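PDB 4EDP: ABC transporter, substrate-binding protein from Clostridium perfringens, which probably captures a solute outside the cell membrane and hands it to the membrane-spanning part of an ABC importer. Local coordinates for residues L92-A97 / F264-I269; F96-V101 / D331-N336; D107-S112 / Y132-T137; S73-K78 / D88-A93. One frame throughout, in Å; residues are numbered along the deposited sequence.

Contact 1: residues L92-A97 / F264-I269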
loop_
_atom_site.group_PDB
_atom_site.type_symbol
_atom_site.label_atom_id
_atom_site.label_comp_id
_atom_site.label_asym_id
_atom_site.label_seq_id
_atom_site.Cartn_x
_atom_site.Cartn_y
_atom_site.Cartn_z
ATOM N N LEU A 92 0.287 -10.606 -0.657
ATOM C CA LEU A 92 -0.929 -9.866 -0.305
ATOM C C LEU A 92 -0.605 -8.445 0.119
ATOM O O LEU A 92 0.525 -8.131 0.514
ATOM C CB LEU A 92 -1.664 -10.510 0.895
ATOM C CG LEU A 92 -2.304 -11.905 0.758
ATOM C CD1 LEU A 92 -2.632 -12.515 2.131
ATOM C CD2 LEU A 92 -3.533 -11.808 -0.136
ATOM N N ALA A 93 -1.605 -7.578 0.016
ATOM C CA ALA A 93 -1.502 -6.246 0.578
ATOM C C ALA A 93 -1.402 -6.504 2.093
ATOM O O ALA A 93 -2.005 -7.451 2.614
ATOM C CB ALA A 93 -2.736 -5.412 0.249
ATOM N N GLU A 94 -0.642 -5.684 2.807
ATOM C CA GLU A 94 -0.450 -5.912 4.244
ATOM C C GLU A 94 -1.769 -6.069 5.031
ATOM O O GLU A 94 -1.850 -6.907 5.944
ATOM C CB GLU A 94 0.399 -4.787 4.862
ATOM C CG GLU A 94 0.754 -5.093 6.302
ATOM C CD GLU A 94 1.468 -3.984 7.034
ATOM O OE1 GLU A 94 1.578 -2.862 6.493
ATOM O OE2 GLU A 94 1.889 -4.252 8.183
ATOM N N SER A 95 -2.793 -5.277 4.694
ATOM C CA SER A 95 -4.085 -5.343 5.411
ATOM C C SER A 95 -4.663 -6.753 5.371
ATOM O O SER A 95 -5.224 -7.222 6.360
ATOM C CB SER A 95 -5.109 -4.357 4.848
ATOM O OG SER A 95 -5.473 -4.693 3.525
ATOM N N PHE A 96 -4.527 -7.417 4.228
ATOM C CA PHE A 96 -5.001 -8.783 4.057
ATOM C C PHE A 96 -4.017 -9.768 4.669
ATOM O O PHE A 96 -4.433 -10.758 5.276
ATOM C CB PHE A 96 -5.215 -9.114 2.572
ATOM C CG PHE A 96 -6.397 -8.421 1.970
ATOM C CD1 PHE A 96 -7.653 -9.004 2.022
ATOM C CD2 PHE A 96 -6.267 -7.194 1.357
ATOM C CE1 PHE A 96 -8.755 -8.372 1.473
ATOM C CE2 PHE A 96 -7.361 -6.563 0.819
ATOM C CZ PHE A 96 -8.606 -7.152 0.874
ATOM N N ALA A 97 -2.718 -9.499 4.539
ATOM C CA ALA A 97 -1.726 -10.395 5.124
ATOM C C ALA A 97 -1.957 -10.519 6.627
ATOM O O ALA A 97 -1.864 -11.618 7.174
ATOM C CB ALA A 97 -0.297 -9.935 4.832
ATOM N N PHE A 264 2.145 -1.199 2.294
ATOM C CA PHE A 264 3.050 -2.241 1.801
ATOM C C PHE A 264 2.315 -3.458 1.267
ATOM O O PHE A 264 1.176 -3.716 1.652
ATOM C CB PHE A 264 3.889 -2.781 2.984
ATOM C CG PHE A 264 4.671 -1.719 3.744
ATOM C CD1 PHE A 264 5.778 -1.122 3.182
ATOM C CD2 PHE A 264 4.307 -1.350 5.017
ATOM C CE1 PHE A 264 6.500 -0.145 3.858
ATOM C CE2 PHE A 264 5.033 -0.377 5.698
ATOM C CZ PHE A 264 6.117 0.233 5.109
ATOM N N ASN A 265 2.990 -4.212 0.397
ATOM C CA ASN A 265 2.537 -5.526 -0.014
ATOM C C ASN A 265 3.627 -6.418 0.580
ATOM O O ASN A 265 4.804 -6.058 0.568
ATOM C CB ASN A 265 2.439 -5.707 -1.527
ATOM C CG ASN A 265 1.361 -4.833 -2.141
ATOM O OD1 ASN A 265 0.405 -4.434 -1.463
ATOM N ND2 ASN A 265 1.490 -4.560 -3.424
ATOM N N THR A 266 3.246 -7.580 1.091
ATOM C CA THR A 266 4.186 -8.466 1.739
ATOM C C THR A 266 4.148 -9.877 1.179
ATOM O O THR A 266 3.224 -10.238 0.460
ATOM C CB THR A 266 3.852 -8.580 3.251
ATOM O OG1 THR A 266 2.610 -9.269 3.433
ATOM C CG2 THR A 266 3.793 -7.201 3.927
ATOM N N ILE A 267 5.158 -10.674 1.522
ATOM C CA ILE A 267 5.206 -12.083 1.106
ATOM C C ILE A 267 5.323 -12.925 2.368
ATOM O O ILE A 267 6.225 -12.706 3.190
ATOM C CB ILE A 267 6.424 -12.438 0.218
ATOM C CG1 ILE A 267 6.565 -11.481 -0.950
ATOM C CG2 ILE A 267 6.329 -13.906 -0.265
ATOM C CD1 ILE A 267 7.856 -11.666 -1.747
ATOM N N ASN A 268 4.406 -13.873 2.517
ATOM C CA ASN A 268 4.372 -14.800 3.641
ATOM C C ASN A 268 4.583 -16.247 3.225
ATOM O O ASN A 268 4.318 -16.629 2.065
ATOM C CB ASN A 268 3.011 -14.691 4.335
ATOM C CG ASN A 268 2.964 -13.571 5.307
ATOM O OD1 ASN A 268 3.403 -13.731 6.447
ATOM N ND2 ASN A 268 2.405 -12.420 4.885
ATOM N N ILE A 269 5.067 -17.045 4.166
ATOM C CA ILE A 269 5.228 -18.467 3.953
ATOM C C ILE A 269 4.036 -19.171 4.595
ATOM O O ILE A 269 3.743 -18.982 5.776
ATOM C CB ILE A 269 6.533 -19.031 4.575
ATOM C CG1 ILE A 269 7.758 -18.399 3.914
ATOM C CG2 ILE A 269 6.578 -20.552 4.398
ATOM C CD1 ILE A 269 9.113 -18.937 4.429
HETATM O O HOH W 1 0.323 -1.386 4.621
#

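Contact 2: residues F96-V101 / D331-N336. With ACT (acetate ion), chain G.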
loop_
_atom_site.group_PDB
_atom_site.type_symbol
_atom_site.label_atom_id
_atom_site.label_comp_id
_atom_site.label_asym_id
_atom_site.label_seq_id
_atom_site.Cartn_x
_atom_site.Cartn_y
_atom_site.Cartn_z
ATOM N N PHE A 96 -4.527 -7.417 4.228
ATOM C CA PHE A 96 -5.001 -8.783 4.057
ATOM C C PHE A 96 -4.017 -9.768 4.669
ATOM O O PHE A 96 -4.433 -10.758 5.276
ATOM C CB PHE A 96 -5.215 -9.114 2.572
ATOM C CG PHE A 96 -6.397 -8.421 1.970
ATOM C CD1 PHE A 96 -7.653 -9.004 2.022
ATOM C CD2 PHE A 96 -6.267 -7.194 1.357
ATOM C CE1 PHE A 96 -8.755 -8.372 1.473
ATOM C CE2 PHE A 96 -7.361 -6.563 0.819
ATOM C CZ PHE A 96 -8.606 -7.152 0.874
ATOM N N ALA A 97 -2.718 -9.499 4.539
ATOM C CA ALA A 97 -1.726 -10.395 5.124
ATOM C C ALA A 97 -1.957 -10.519 6.627
ATOM O O ALA A 97 -1.864 -11.618 7.174
ATOM C CB ALA A 97 -0.297 -9.935 4.832
ATOM N N GLU A 98 -2.276 -9.404 7.283
ATOM C CA GLU A 98 -2.503 -9.394 8.729
ATOM C C GLU A 98 -3.707 -10.273 9.109
ATOM O O GLU A 98 -3.719 -10.907 10.165
ATOM C CB GLU A 98 -2.659 -7.946 9.229
ATOM C CG GLU A 98 -2.685 -7.794 10.748
ATOM C CD GLU A 98 -3.966 -8.332 11.390
ATOM O OE1 GLU A 98 -5.012 -8.334 10.717
ATOM O OE2 GLU A 98 -3.932 -8.728 12.577
ATOM N N GLN A 99 -4.714 -10.326 8.245
ATOM C CA GLN A 99 -5.865 -11.177 8.498
ATOM C C GLN A 99 -5.429 -12.648 8.423
ATOM O O GLN A 99 -5.935 -13.481 9.163
ATOM C CB GLN A 99 -6.971 -10.904 7.506
ATOM C CG GLN A 99 -7.420 -9.484 7.507
ATOM C CD GLN A 99 -8.539 -9.258 6.539
ATOM O OE1 GLN A 99 -9.527 -9.989 6.540
ATOM N NE2 GLN A 99 -8.396 -8.243 5.705
ATOM N N GLY A 100 -4.512 -12.970 7.513
ATOM C CA GLY A 100 -4.002 -14.331 7.408
ATOM C C GLY A 100 -3.181 -14.684 8.640
ATOM O O GLY A 100 -3.288 -15.785 9.177
ATOM N N VAL A 101 -2.356 -13.744 9.092
ATOM C CA VAL A 101 -1.551 -13.962 10.294
ATOM C C VAL A 101 -2.495 -14.284 11.446
ATOM O O VAL A 101 -2.300 -15.269 12.174
ATOM C CB VAL A 101 -0.680 -12.731 10.658
ATOM C CG1 VAL A 101 -0.097 -12.876 12.068
ATOM C CG2 VAL A 101 0.433 -12.510 9.636
ATOM N N ASP A 331 -0.519 0.512 11.762
ATOM C CA ASP A 331 -0.509 -0.768 12.465
ATOM C C ASP A 331 -1.783 -1.508 12.093
ATOM O O ASP A 331 -2.859 -1.231 12.648
ATOM C CB ASP A 331 -0.460 -0.535 13.977
ATOM C CG ASP A 331 -0.539 -1.824 14.788
ATOM O OD1 ASP A 331 -0.775 -2.913 14.215
ATOM O OD2 ASP A 331 -0.384 -1.741 16.029
ATOM N N PHE A 332 -1.683 -2.428 11.138
ATOM C CA PHE A 332 -2.873 -3.166 10.702
ATOM C C PHE A 332 -3.423 -4.190 11.690
ATOM O O PHE A 332 -4.586 -4.601 11.589
ATOM C CB PHE A 332 -2.700 -3.712 9.294
ATOM C CG PHE A 332 -2.907 -2.677 8.269
ATOM C CD1 PHE A 332 -4.193 -2.322 7.890
ATOM C CD2 PHE A 332 -1.840 -2.004 7.716
ATOM C CE1 PHE A 332 -4.397 -1.345 6.959
ATOM C CE2 PHE A 332 -2.039 -1.031 6.798
ATOM C CZ PHE A 332 -3.319 -0.691 6.416
ATOM N N LYS A 333 -2.614 -4.595 12.659
ATOM C CA LYS A 333 -3.118 -5.479 13.683
ATOM C C LYS A 333 -4.197 -4.678 14.427
ATOM O O LYS A 333 -5.312 -5.167 14.673
ATOM C CB LYS A 333 -2.018 -5.925 14.645
ATOM C CG LYS A 333 -2.498 -6.977 15.639
ATOM C CD LYS A 333 -1.395 -7.549 16.516
ATOM C CE LYS A 333 -1.988 -8.626 17.419
ATOM N NZ LYS A 333 -0.980 -9.353 18.239
ATOM N N PHE A 334 -3.871 -3.437 14.776
ATOM C CA PHE A 334 -4.830 -2.589 15.469
ATOM C C PHE A 334 -5.995 -2.164 14.575
ATOM O O PHE A 334 -7.154 -2.323 14.951
ATOM C CB PHE A 334 -4.187 -1.338 16.074
ATOM C CG PHE A 334 -5.192 -0.417 16.705
ATOM C CD1 PHE A 334 -5.686 -0.682 17.966
ATOM C CD2 PHE A 334 -5.717 0.648 15.990
ATOM C CE1 PHE A 334 -6.663 0.143 18.528
ATOM C CE2 PHE A 334 -6.692 1.469 16.542
ATOM C CZ PHE A 334 -7.160 1.220 17.800
ATOM N N VAL A 335 -5.691 -1.658 13.387
ATOM C CA VAL A 335 -6.715 -1.161 12.474
ATOM C C VAL A 335 -7.728 -2.242 12.096
ATOM O O VAL A 335 -8.938 -1.997 12.108
ATOM C CB VAL A 335 -6.086 -0.472 11.238
ATOM C CG1 VAL A 335 -7.129 -0.256 10.131
ATOM C CG2 VAL A 335 -5.417 0.882 11.657
ATOM N N ASN A 336 -7.249 -3.437 11.767
ATOM C CA ASN A 336 -8.173 -4.505 11.418
ATOM C C ASN A 336 -9.088 -4.856 12.593
ATOM O O ASN A 336 -10.227 -5.280 12.365
ATOM C CB ASN A 336 -7.446 -5.743 10.884
ATOM C CG ASN A 336 -6.937 -5.550 9.471
ATOM O OD1 ASN A 336 -7.299 -4.584 8.799
ATOM N ND2 ASN A 336 -6.094 -6.467 9.010
HETATM C C ACT G . -1.356 3.193 14.142
HETATM O O ACT G . -1.683 2.787 13.033
HETATM O OXT ACT G . -0.217 2.842 14.536
HETATM C CH3 ACT G . -2.260 4.099 14.924
HETATM O O HOH W 2 -6.245 -7.749 14.210
#

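Contact 3: residues D107-S112 / Y132-T137. With ACT (acetate ion), chain H.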
loop_
_atom_site.group_PDB
_atom_site.type_symbol
_atom_site.label_atom_id
_atom_site.label_comp_id
_atom_site.label_asym_id
_atom_site.label_seq_id
_atom_site.Cartn_x
_atom_site.Cartn_y
_atom_site.Cartn_z
ATOM N N ASP A 107 3.523 -18.671 8.728
ATOM C CA ASP A 107 4.555 -18.885 9.723
ATOM C C ASP A 107 5.246 -17.626 10.217
ATOM O O ASP A 107 5.470 -16.691 9.440
ATOM C CB ASP A 107 5.726 -19.682 9.121
ATOM C CG ASP A 107 5.561 -21.176 9.194
ATOM O OD1 ASP A 107 4.567 -21.687 9.757
ATOM O OD2 ASP A 107 6.498 -21.842 8.708
ATOM N N LYS A 108 5.583 -17.594 11.507
ATOM C CA LYS A 108 6.377 -16.492 12.051
ATOM C C LYS A 108 7.754 -16.839 11.466
ATOM O O LYS A 108 8.225 -17.966 11.620
ATOM C CB LYS A 108 6.374 -16.493 13.581
ATOM C CG LYS A 108 7.073 -15.295 14.222
ATOM C CD LYS A 108 7.119 -15.446 15.733
ATOM C CE LYS A 108 7.825 -14.282 16.429
ATOM N NZ LYS A 108 7.064 -13.012 16.343
ATOM N N LEU A 109 8.397 -15.891 10.796
ATOM C CA LEU A 109 9.644 -16.185 10.085
ATOM C C LEU A 109 10.959 -16.086 10.827
ATOM O O LEU A 109 11.140 -15.232 11.686
ATOM C CB LEU A 109 9.724 -15.303 8.852
ATOM C CG LEU A 109 8.568 -15.396 7.845
ATOM C CD1 LEU A 109 8.881 -14.488 6.644
ATOM C CD2 LEU A 109 8.336 -16.850 7.392
ATOM N N ASP A 110 11.865 -16.988 10.470
ATOM C CA ASP A 110 13.212 -17.001 11.015
ATOM C C ASP A 110 14.020 -16.114 10.084
ATOM O O ASP A 110 14.456 -16.539 9.024
ATOM C CB ASP A 110 13.758 -18.415 11.055
ATOM C CG ASP A 110 15.184 -18.477 11.543
ATOM O OD1 ASP A 110 15.782 -17.417 11.826
ATOM O OD2 ASP A 110 15.705 -19.605 11.635
ATOM N N TYR A 111 14.197 -14.858 10.477
ATOM C CA TYR A 111 14.921 -13.912 9.641
ATOM C C TYR A 111 16.417 -14.200 9.492
ATOM O O TYR A 111 17.091 -13.538 8.690
ATOM C CB TYR A 111 14.644 -12.451 10.067
ATOM C CG TYR A 111 13.344 -11.929 9.498
ATOM C CD1 TYR A 111 12.138 -12.109 10.159
ATOM C CD2 TYR A 111 13.318 -11.326 8.246
ATOM C CE1 TYR A 111 10.948 -11.658 9.607
ATOM C CE2 TYR A 111 12.159 -10.865 7.703
ATOM C CZ TYR A 111 10.969 -11.041 8.369
ATOM O OH TYR A 111 9.812 -10.547 7.785
ATOM N N SER A 112 16.938 -15.183 10.219
ATOM C CA SER A 112 18.343 -15.546 10.045
ATOM C C SER A 112 18.502 -16.187 8.647
ATOM O O SER A 112 19.611 -16.292 8.126
ATOM C CB SER A 112 18.840 -16.496 11.142
ATOM O OG SER A 112 18.298 -17.801 11.038
ATOM N N TYR A 132 6.210 -11.643 10.835
ATOM C CA TYR A 132 5.709 -12.492 9.769
ATOM C C TYR A 132 6.316 -12.030 8.429
ATOM O O TYR A 132 7.472 -11.594 8.392
ATOM C CB TYR A 132 4.178 -12.542 9.803
ATOM C CG TYR A 132 3.676 -13.217 11.064
ATOM C CD1 TYR A 132 3.572 -12.515 12.257
ATOM C CD2 TYR A 132 3.335 -14.563 11.068
ATOM C CE1 TYR A 132 3.151 -13.140 13.424
ATOM C CE2 TYR A 132 2.907 -15.193 12.222
ATOM C CZ TYR A 132 2.808 -14.465 13.396
ATOM O OH TYR A 132 2.377 -15.086 14.552
ATOM N N GLY A 133 5.573 -12.153 7.338
ATOM C CA GLY A 133 6.090 -11.810 6.037
ATOM C C GLY A 133 6.550 -10.382 5.874
ATOM O O GLY A 133 5.874 -9.469 6.303
ATOM N N PRO A 134 7.698 -10.183 5.219
ATOM C CA PRO A 134 8.191 -8.814 5.060
ATOM C C PRO A 134 7.583 -8.079 3.874
ATOM O O PRO A 134 7.100 -8.715 2.914
ATOM C CB PRO A 134 9.684 -9.022 4.773
ATOM C CG PRO A 134 9.741 -10.325 4.052
ATOM C CD PRO A 134 8.614 -11.170 4.628
ATOM N N ALA A 135 7.590 -6.751 3.941
ATOM C CA ALA A 135 7.188 -5.951 2.781
ATOM C C ALA A 135 8.234 -6.154 1.700
ATOM O O ALA A 135 9.412 -6.151 2.007
ATOM C CB ALA A 135 7.156 -4.465 3.118
ATOM N N TYR A 136 7.808 -6.300 0.443
ATOM C CA TYR A 136 8.743 -6.385 -0.687
ATOM C C TYR A 136 8.603 -5.121 -1.574
ATOM O O TYR A 136 9.413 -4.896 -2.489
ATOM C CB TYR A 136 8.523 -7.658 -1.548
ATOM C CG TYR A 136 7.203 -7.652 -2.260
ATOM C CD1 TYR A 136 6.048 -8.077 -1.616
ATOM C CD2 TYR A 136 7.086 -7.140 -3.549
ATOM C CE1 TYR A 136 4.821 -8.024 -2.242
ATOM C CE2 TYR A 136 5.860 -7.099 -4.191
ATOM C CZ TYR A 136 4.735 -7.538 -3.532
ATOM O OH TYR A 136 3.503 -7.474 -4.156
ATOM N N THR A 137 7.546 -4.336 -1.353
ATOM C CA THR A 137 7.328 -3.101 -2.079
ATOM C C THR A 137 6.495 -2.193 -1.192
ATOM O O THR A 137 5.893 -2.646 -0.192
ATOM C CB THR A 137 6.609 -3.324 -3.437
ATOM O OG1 THR A 137 6.666 -2.137 -4.230
ATOM C CG2 THR A 137 5.120 -3.726 -3.219
HETATM C C ACT H . 0.054 -17.543 14.517
HETATM O O ACT H . 1.277 -17.450 14.280
HETATM O OXT ACT H . -0.403 -18.704 14.490
HETATM C CH3 ACT H . -0.812 -16.351 14.820
#

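Contact 4: residues S73-K78 / D88-A93. With ACT (acetate ion), chain E.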
loop_
_atom_site.group_PDB
_atom_site.type_symbol
_atom_site.label_atom_id
_atom_site.label_comp_id
_atom_site.label_asym_id
_atom_site.label_seq_id
_atom_site.Cartn_x
_atom_site.Cartn_y
_atom_site.Cartn_z
ATOM N N SER A 73 -8.720 -10.689 -1.669
ATOM C CA SER A 73 -9.795 -11.294 -0.917
ATOM C C SER A 73 -10.122 -12.730 -1.292
ATOM O O SER A 73 -10.279 -13.584 -0.411
ATOM C CB SER A 73 -11.039 -10.414 -1.001
ATOM O OG SER A 73 -12.099 -11.002 -0.275
ATOM N N GLU A 74 -10.205 -13.011 -2.586
ATOM C CA GLU A 74 -10.538 -14.358 -3.002
ATOM C C GLU A 74 -9.416 -15.337 -2.689
ATOM O O GLU A 74 -9.683 -16.453 -2.279
ATOM C CB GLU A 74 -10.964 -14.406 -4.473
ATOM C CG GLU A 74 -9.951 -13.966 -5.493
ATOM C CD GLU A 74 -10.596 -13.732 -6.868
ATOM O OE1 GLU A 74 -9.930 -13.191 -7.774
ATOM O OE2 GLU A 74 -11.787 -14.068 -7.033
ATOM N N ARG A 75 -8.171 -14.931 -2.889
ATOM C CA ARG A 75 -7.049 -15.804 -2.573
ATOM C C ARG A 75 -6.986 -16.066 -1.066
ATOM O O ARG A 75 -6.825 -17.209 -0.642
ATOM C CB ARG A 75 -5.731 -15.228 -3.097
ATOM C CG ARG A 75 -5.693 -15.203 -4.610
ATOM C CD ARG A 75 -4.374 -14.766 -5.202
ATOM N NE ARG A 75 -4.033 -13.368 -4.932
ATOM C CZ ARG A 75 -3.182 -12.967 -4.001
ATOM N NH1 ARG A 75 -2.933 -11.671 -3.853
ATOM N NH2 ARG A 75 -2.565 -13.852 -3.231
ATOM N N LEU A 76 -7.122 -15.013 -0.262
ATOM C CA LEU A 76 -7.085 -15.175 1.193
ATOM C C LEU A 76 -8.237 -16.049 1.697
ATOM O O LEU A 76 -8.045 -16.925 2.528
ATOM C CB LEU A 76 -7.136 -13.818 1.901
ATOM C CG LEU A 76 -7.142 -13.929 3.436
ATOM C CD1 LEU A 76 -5.888 -14.658 3.937
ATOM C CD2 LEU A 76 -7.281 -12.560 4.101
ATOM N N THR A 77 -9.435 -15.801 1.201
ATOM C CA THR A 77 -10.599 -16.572 1.627
ATOM C C THR A 77 -10.436 -18.055 1.338
ATOM O O THR A 77 -10.736 -18.896 2.196
ATOM C CB THR A 77 -11.880 -16.064 0.949
ATOM O OG1 THR A 77 -12.064 -14.684 1.287
ATOM C CG2 THR A 77 -13.090 -16.875 1.395
ATOM N N LYS A 78 -9.945 -18.374 0.142
ATOM C CA LYS A 78 -9.763 -19.765 -0.256
ATOM C C LYS A 78 -8.786 -20.487 0.664
ATOM O O LYS A 78 -9.094 -21.568 1.162
ATOM C CB LYS A 78 -9.301 -19.875 -1.717
ATOM C CG LYS A 78 -9.358 -21.302 -2.259
ATOM C CD LYS A 78 -8.968 -21.426 -3.738
ATOM C CE LYS A 78 -7.505 -21.098 -3.972
ATOM N NZ LYS A 78 -7.080 -21.332 -5.372
ATOM N N ASP A 88 2.650 -22.407 -1.181
ATOM C CA ASP A 88 3.914 -22.293 -0.433
ATOM C C ASP A 88 4.145 -20.845 0.038
ATOM O O ASP A 88 4.495 -20.581 1.194
ATOM C CB ASP A 88 5.071 -22.757 -1.312
ATOM C CG ASP A 88 5.008 -24.253 -1.619
ATOM O OD1 ASP A 88 4.939 -25.048 -0.649
ATOM O OD2 ASP A 88 5.076 -24.634 -2.813
ATOM N N ILE A 89 3.987 -19.907 -0.874
ATOM C CA ILE A 89 4.145 -18.510 -0.489
ATOM C C ILE A 89 2.996 -17.679 -1.012
ATOM O O ILE A 89 2.451 -17.953 -2.083
ATOM C CB ILE A 89 5.472 -17.893 -0.906
ATOM C CG1 ILE A 89 5.611 -17.831 -2.402
ATOM C CG2 ILE A 89 6.659 -18.628 -0.261
ATOM C CD1 ILE A 89 6.662 -16.856 -2.799
ATOM N N THR A 90 2.664 -16.642 -0.252
ATOM C CA THR A 90 1.529 -15.799 -0.544
ATOM C C THR A 90 1.838 -14.313 -0.571
ATOM O O THR A 90 2.370 -13.754 0.400
ATOM C CB THR A 90 0.450 -16.042 0.532
ATOM O OG1 THR A 90 0.050 -17.429 0.515
ATOM C CG2 THR A 90 -0.772 -15.150 0.315
ATOM N N TYR A 91 1.510 -13.693 -1.694
ATOM C CA TYR A 91 1.652 -12.241 -1.889
ATOM C C TYR A 91 0.299 -11.579 -1.567
ATOM O O TYR A 91 -0.726 -11.953 -2.138
ATOM C CB TYR A 91 1.988 -11.899 -3.348
ATOM C CG TYR A 91 3.412 -12.045 -3.845
ATOM C CD1 TYR A 91 3.954 -13.279 -4.157
ATOM C CD2 TYR A 91 4.188 -10.919 -4.091
ATOM C CE1 TYR A 91 5.255 -13.387 -4.663
ATOM C CE2 TYR A 91 5.473 -11.017 -4.586
ATOM C CZ TYR A 91 6.004 -12.257 -4.872
ATOM O OH TYR A 91 7.270 -12.349 -5.378
ATOM N N LEU A 92 0.287 -10.606 -0.657
ATOM C CA LEU A 92 -0.929 -9.866 -0.305
ATOM C C LEU A 92 -0.605 -8.445 0.119
ATOM O O LEU A 92 0.525 -8.131 0.514
ATOM C CB LEU A 92 -1.664 -10.510 0.895
ATOM C CG LEU A 92 -2.304 -11.905 0.758
ATOM C CD1 LEU A 92 -2.632 -12.515 2.131
ATOM C CD2 LEU A 92 -3.533 -11.808 -0.136
ATOM N N ALA A 93 -1.605 -7.578 0.016
ATOM C CA ALA A 93 -1.502 -6.246 0.578
ATOM C C ALA A 93 -1.402 -6.504 2.093
ATOM O O ALA A 93 -2.005 -7.451 2.614
ATOM C CB ALA A 93 -2.736 -5.412 0.249
HETATM C C ACT E . 7.929 -9.124 -6.707
HETATM O O ACT E . 8.436 -10.090 -6.073
HETATM O OXT ACT E . 8.542 -8.025 -6.637
HETATM C CH3 ACT E . 6.672 -9.255 -7.516
#

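Contact 1: residues L92-A97 / F264-I269
Leu92 and Thr266 form an antiparallel hydrogen-bonded pair: Thr266 N donates to Leu92 O at 2.8 Å, and Leu92 N returns a longer bond of 3.2 Å to Thr266 O. At the next, non-hydrogen-bonded pair the CA atoms of Ala93 and Asn265 lie only 4.1 Å apart, a spacing that suits alanine's small methyl. Ala93 is also the N-cap, and the ladder ends where Glu94 N donates to Phe264 O at 2.9 Å. In the type II periplasmic-binding-protein fold a single antiparallel strand sits in an otherwise parallel core; 262-269 has that position, between strands 89-93 and 135-145. The tight part lies under the new helix. Ala97 CB rests 3.3 Å from Thr266 OG1, whose chi1 of 68° places the hydroxyl between the backbone N and carbonyl carbon; Ala97 CB also touches Asn268 ND2 (3.7 Å), while Asn268 OD1 is taken by Gly133 N. The Phe264 end, where Glu94 is partly exposed, holds a water that donates to Glu94 OE1 and accepts from Phe264 N. The extended Glu94 runs alongside Phe264, its carboxylate turned 55° from the ring, and OE1 meets the ring edge 3.5 Å from CD2, where C-H groups are slightly positive.

Contact 2: residues F96-V101 / D331-N336
Glu98, modelled in two conformers and followed here in one, bridges to the first turns of helix 332-350. Its CB lies 4.2 Å from Phe332 CB and 3.7 Å from Asn336 ND2. CG stands 3.7 Å from Lys333 N, and there the chain bends (chi2 -71°), turning the carboxylate across the helix face. Helices 96-101 and 332-336 cross almost perpendicularly, at -86° with axes 9.5 Å apart, and Glu98 makes most of the contact, with Gln99 CG beside Asn336 ND2. This is where the C-terminal helix starts: Asp331 caps it, OD1 accepting from Phe334 N and weakly from Lys333 N, while OD2 pairs with Lys194. At the tip of Glu98, OE1 accepts from Asn336 ND2 at 2.8 Å on its anti side, 31° out of the carboxylate plane; asparagine fits because ND2 has a second hydrogen, given to Ser95 O. OE2 packs 3.5 Å from Lys333 CA and takes a hydrogen from a water that also donates to Lys333 O. The nearby helix N terminus probably helps to stabilise the negative charge.

Contact 3: residues D107-S112 / Y132-T137
Lys108 and Tyr132 bring two irregular chains together, their CA atoms 4.7 Å apart, with no strand ladder between the segments, although Leu109 is backbone-bonded to neighbouring Gly131. The joining is mostly by side chains meeting backbone. The Tyr132 ring, its CG beside the backbone N (chi1 -65°), is swung round against 107-112: Lys108 CA sits over the ring, 4.1 Å from its centroid and 30° off the normal, as an off-centre CH-pi contact, with Lys108 CB over the same face. Lysine suits this exposed place, since its aliphatic base can lie on a ring. In return Tyr111 reaches across to 132-134, its OH donating to Tyr132 O at 2.6 Å, almost straight along the C=O axis. The same hydroxyl touches Pro134 CB at 3.4 Å near the plane of its own ring. Leu109 lies athwart Pro134, CD1 to CD 3.9 Å; Leu109 packs on Tyr280 and Pro134 on Ile283, both of helix 276-286. Asp110 forms an Asx turn, OD1 accepting from Ser112 N, as the chain enters its 3-10 turn. A phenol is a strong donor yet uncharged, so it can satisfy the Tyr132 carbonyl and pin the loop just before strand 135-145 without burying a full charge.

Contact 4: residues S73-K78 / D88-A93
Thr90 opens the contact with its methyl, CG2 lying 4.2 Å from Arg75 NH2 at the guanidinium edge, while its hydroxyl turns to Asn270. Tyr91 follows with its backbone: Arg75 NH1 (2.8 Å) and Arg75 NH2 (2.9 Å) together hold the one carbonyl O, which lies in the guanidinium plane. Neither bond is straight, at 141° and 139°, as expected when two N-H groups converge on one atom. A bend at chi3 (-66°) turns the arginine head to the strand; Gly70 O, Ser40 OG and a cation-pi contact with Trp42 hold it further, so arginine's many donors suit this buried spot. The Tyr91 ring goes the other way, and its OH donates to an acetate, probably from the crystallisation liquor. Leu92 and Arg75 run antiparallel side by side, CD2 3.8 Å from NH1, and Leu92 CD1 meets Leu76 CD1 at 4.3 Å. Last, Ala93 N is hydrogen-bonded to Asn72 OD1. Helix 72-81 connects parallel strands 65-69 and 89-93, which lie either side of 37-41: a beta-alpha-beta crossover, as in type II binding proteins.

Overall arrangement
From the N terminus, contact 4 closes first, a short loop that seats helix 72-81 on strand 89-93. That strand and the start of the next helix open contact 1, which waits until 264-269 for its partner, a span that includes contact 3 and, as the fold suggests, most of the second lobe. Contact 2 begins on the same stretch, sharing Phe96 and Ala97, but closes later at 331-336; the two loops overlap and cross, and helix 94-103 is tied to both sheet and C-terminal helix. Contact 3 is a small loop within both, joining the connection after helix 94-103 to the chain entering strand 135-145. Asn268 O accepts from Thr90 N, tying contact 1 to contact 4.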